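Local atomic coordinates of oxidoreductase, short chain dehydrogenase/reductase family protein (Collinsella aerofaciens, PDB entry 5FYD), a protein that catalyses the NADPH-dependent reduction of the 7-oxo group of bile acids such as 7-oxolithocholate, yielding the 7beta-hydroxy product ursodeoxycholate. Residues A[4-9]-A[178-183]. Sequence-based numbering, arbitrary orientation.
Sequences REKYGE and GVDVEV
Y7 gives its phenolic hydrogen to D180, OH to OD2 at 2.6 Å, and this one direct bond ties the short N-terminal helix 3-7 to the start of strand 179-186 in the Rossmann-type sheet of a short-chain dehydrogenase. D180 OD2 meets the ring at its edge, close to the ring plane and 3.4 Å from Y7 CE1, and accepts through its anti lone pair, while the carboxylate plane stands 88° to the ring. Tyrosine suits the place because its ring can be buried, touching A137 and L225, while its hydroxyl still reaches a polar partner on the strand. A short acid suits D180, partly exposed, whose CB points toward the helix; CG beside the backbone N (chi1 -66°) brings OD2 to the phenol.

The exposed lysine side is looser. Methylenes of K6 cover one face of the tyrosine ring, K6 CG 3.9 Å above the Y7 ring centre, and the long chain leaves K6 NZ on the solvent side, 4.6 Å from D180 OD2, too far for a salt bridge. A water fills in, donating to D180 OD2 at 2.8 Å and accepting only a weak bond from NZ. A phenylalanine in place of Y7 would probably keep most of the ring packing but leave D180 without its direct mate. Phenol, water and lysine together should favour the ionised aspartate, consistent with a charge-assisted hydrogen bond.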
ATOM      1  N   ARG A   4      12.031 -20.473  24.746  1.00 20.71           N
ATOM      2  CA  ARG A   4      11.410 -20.461  26.067  1.00 22.19           C
ATOM      3  C   ARG A   4      12.432 -20.802  27.143  1.00 20.84           C
ATOM      4  O   ARG A   4      12.526 -20.114  28.153  1.00 19.63           O
ATOM      5  CB  ARG A   4      10.217 -21.411  26.141  1.00 25.08           C
ATOM      6  CG  ARG A   4       9.394 -21.288  27.416  1.00 27.95           C
ATOM      7  CD  ARG A   4       8.406 -22.437  27.590  1.00 32.26           C
ATOM      8  NE  ARG A   4       9.085 -23.687  27.924  1.00 36.57           N
ATOM      9  CZ  ARG A   4       9.231 -24.753  27.125  1.00 43.67           C
ATOM     10  NH1 ARG A   4       8.739 -24.796  25.880  1.00 45.23           N
ATOM     11  NH2 ARG A   4       9.888 -25.818  27.584  1.00 49.33           N
ATOM     12  N   GLU A   5      13.207 -21.863  26.910  1.00 21.50           N
ATOM     13  CA  GLU A   5      14.204 -22.306  27.885  1.00 22.26           C
ATOM     14  C   GLU A   5      15.332 -21.288  28.033  1.00 20.84           C
ATOM     15  O   GLU A   5      15.828 -21.053  29.135  1.00 22.19           O
ATOM     16  CB  GLU A   5      14.768 -23.681  27.477  1.00 25.28           C
ATOM     17  CG  GLU A   5      13.733 -24.802  27.486  1.00 28.81           C
ATOM     18  CD  GLU A   5      14.164 -26.058  26.716  1.00 32.37           C
ATOM     19  OE1 GLU A   5      14.546 -25.982  25.523  1.00 34.93           O
ATOM     20  OE2 GLU A   5      14.093 -27.156  27.306  1.00 38.01           O
ATOM     21  N   LYS A   6      15.745 -20.676  26.930  1.00 19.01           N
ATOM     22  CA  LYS A   6      16.895 -19.772  26.940  1.00 19.36           C
ATOM     23  C   LYS A   6      16.549 -18.404  27.549  1.00 17.79           C
ATOM     24  O   LYS A   6      17.317 -17.836  28.336  1.00 16.30           O
ATOM     25  CB  LYS A   6      17.427 -19.601  25.510  1.00 20.99           C
ATOM     26  CG  LYS A   6      18.678 -18.747  25.404  1.00 23.92           C
ATOM     27  CD  LYS A   6      19.223 -18.719  23.986  1.00 26.74           C
ATOM     28  CE  LYS A   6      20.619 -18.107  23.979  1.00 29.47           C
ATOM     29  NZ  LYS A   6      21.256 -18.243  22.641  1.00 33.40           N
ATOM     30  N   TYR A   7      15.389 -17.874  27.167  1.00 15.37           N
ATOM     31  CA  TYR A   7      15.044 -16.480  27.512  1.00 14.89           C
ATOM     32  C   TYR A   7      13.905 -16.264  28.505  1.00 14.64           C
ATOM     33  O   TYR A   7      14.006 -15.405  29.389  1.00 15.66           O
ATOM     34  CB  TYR A   7      14.760 -15.707  26.226  1.00 13.84           C
ATOM     35  CG  TYR A   7      15.963 -15.528  25.342  1.00 13.69           C
ATOM     36  CD1 TYR A   7      17.093 -14.834  25.788  1.00 13.39           C
ATOM     37  CD2 TYR A   7      15.968 -16.020  24.045  1.00 14.52           C
ATOM     38  CE1 TYR A   7      18.200 -14.666  24.970  1.00 13.47           C
ATOM     39  CE2 TYR A   7      17.059 -15.834  23.210  1.00 14.37           C
ATOM     40  CZ  TYR A   7      18.165 -15.147  23.673  1.00 13.82           C
ATOM     41  OH  TYR A   7      19.238 -14.986  22.822  1.00 14.72           O
ATOM     42  N   GLY A   8      12.823 -17.019  28.377  1.00 14.79           N
ATOM     43  CA  GLY A   8      11.710 -16.906  29.343  1.00 14.73           C
ATOM     44  C   GLY A   8      10.384 -17.347  28.786  1.00 14.77           C
ATOM     45  O   GLY A   8      10.294 -17.709  27.644  1.00 14.60           O
ATOM     46  N   GLU A   9       9.344 -17.313  29.609  1.00 14.73           N
ATOM     47  CA  GLU A   9       8.062 -17.936  29.240  1.00 16.49           C
ATOM     48  C   GLU A   9       7.269 -17.234  28.159  1.00 14.61           C
ATOM     49  O   GLU A   9       6.629 -17.905  27.345  1.00 13.91           O
ATOM     50  CB  GLU A   9       7.131 -18.085  30.460  1.00 18.92           C
ATOM     51  CG  GLU A   9       7.478 -19.210  31.394  1.00 23.91           C
ATOM     52  CD  GLU A   9       7.334 -20.560  30.728  1.00 24.53           C
ATOM     53  OE1 GLU A   9       6.221 -20.975  30.301  1.00 28.08           O
ATOM     54  OE2 GLU A   9       8.374 -21.185  30.615  1.00 31.07           O
ATOM     55  N   GLY A 178      23.347 -11.285  30.336  1.00 16.37           N
ATOM     56  CA  GLY A 178      22.379 -12.300  29.937  1.00 15.46           C
ATOM     57  C   GLY A 178      21.241 -11.824  29.041  1.00 15.31           C
ATOM     58  O   GLY A 178      20.360 -12.600  28.706  1.00 16.17           O
ATOM     59  N   VAL A 179      21.231 -10.543  28.679  1.00 13.78           N
ATOM     60  CA  VAL A 179      20.215 -10.006  27.790  1.00 13.36           C
ATOM     61  C   VAL A 179      20.841  -9.842  26.405  1.00 12.40           C
ATOM     62  O   VAL A 179      21.933  -9.287  26.289  1.00 12.51           O
ATOM     63  CB  VAL A 179      19.688  -8.662  28.305  1.00 13.79           C
ATOM     64  CG1 VAL A 179      18.498  -8.190  27.502  1.00 13.88           C
ATOM     65  CG2 VAL A 179      19.307  -8.771  29.782  1.00 14.58           C
ATOM     66  N   ASP A 180      20.178 -10.354  25.376  1.00 12.10           N
ATOM     67  CA  ASP A 180      20.648 -10.257  23.983  1.00 12.21           C
ATOM     68  C   ASP A 180      19.756  -9.283  23.215  1.00 11.86           C
ATOM     69  O   ASP A 180      18.558  -9.481  23.135  1.00 12.47           O
ATOM     70  CB  ASP A 180      20.618 -11.612  23.289  1.00 13.49           C
ATOM     71  CG  ASP A 180      21.610 -12.606  23.877  1.00 14.62           C
ATOM     72  OD1 ASP A 180      22.678 -12.182  24.373  1.00 16.16           O
ATOM     73  OD2 ASP A 180      21.301 -13.821  23.858  1.00 15.97           O
ATOM     74  N   VAL A 181      20.352  -8.237  22.652  1.00 11.38           N
ATOM     75  CA  VAL A 181      19.612  -7.213  21.952  1.00 11.19           C
ATOM     76  C   VAL A 181      20.177  -7.063  20.558  1.00 10.95           C
ATOM     77  O   VAL A 181      21.382  -7.127  20.365  1.00 11.27           O
ATOM     78  CB  VAL A 181      19.631  -5.876  22.735  1.00 11.06           C
ATOM     79  CG1 VAL A 181      19.000  -4.715  21.947  1.00 11.40           C
ATOM     80  CG2 VAL A 181      18.918  -6.060  24.052  1.00 11.16           C
ATOM     81  N   GLU A 182      19.295  -6.890  19.592  1.00 10.72           N
ATOM     82  CA  GLU A 182      19.647  -6.733  18.185  1.00 10.91           C
ATOM     83  C   GLU A 182      18.663  -5.788  17.526  1.00 10.84           C
ATOM     84  O   GLU A 182      17.492  -5.757  17.892  1.00 10.56           O
ATOM     85  CB  GLU A 182      19.605  -8.081  17.482  1.00 11.37           C
ATOM     86  CG  GLU A 182      20.084  -8.103  16.031  1.00 12.05           C
ATOM     87  CD  GLU A 182      19.636  -9.369  15.319  1.00 12.63           C
ATOM     88  OE1 GLU A 182      19.631 -10.456  15.955  1.00 12.38           O
ATOM     89  OE2 GLU A 182      19.237  -9.261  14.147  1.00 13.24           O
ATOM     90  N   VAL A 183      19.152  -5.009  16.584  1.00 10.25           N
ATOM     91  CA  VAL A 183      18.274  -4.343  15.621  1.00 10.86           C
ATOM     92  C   VAL A 183      18.450  -4.961  14.249  1.00 10.84           C
ATOM     93  O   VAL A 183      19.575  -5.170  13.786  1.00 11.17           O
ATOM     94  CB  VAL A 183      18.439  -2.812  15.592  1.00 10.67           C
ATOM     95  CG1 VAL A 183      19.891  -2.355  15.463  1.00 11.08           C
ATOM     96  CG2 VAL A 183      17.562  -2.177  14.498  1.00 10.81           C
TER
HETATM   97  O   HOH W   1      23.230 -15.849  23.910  1.00 38.34           O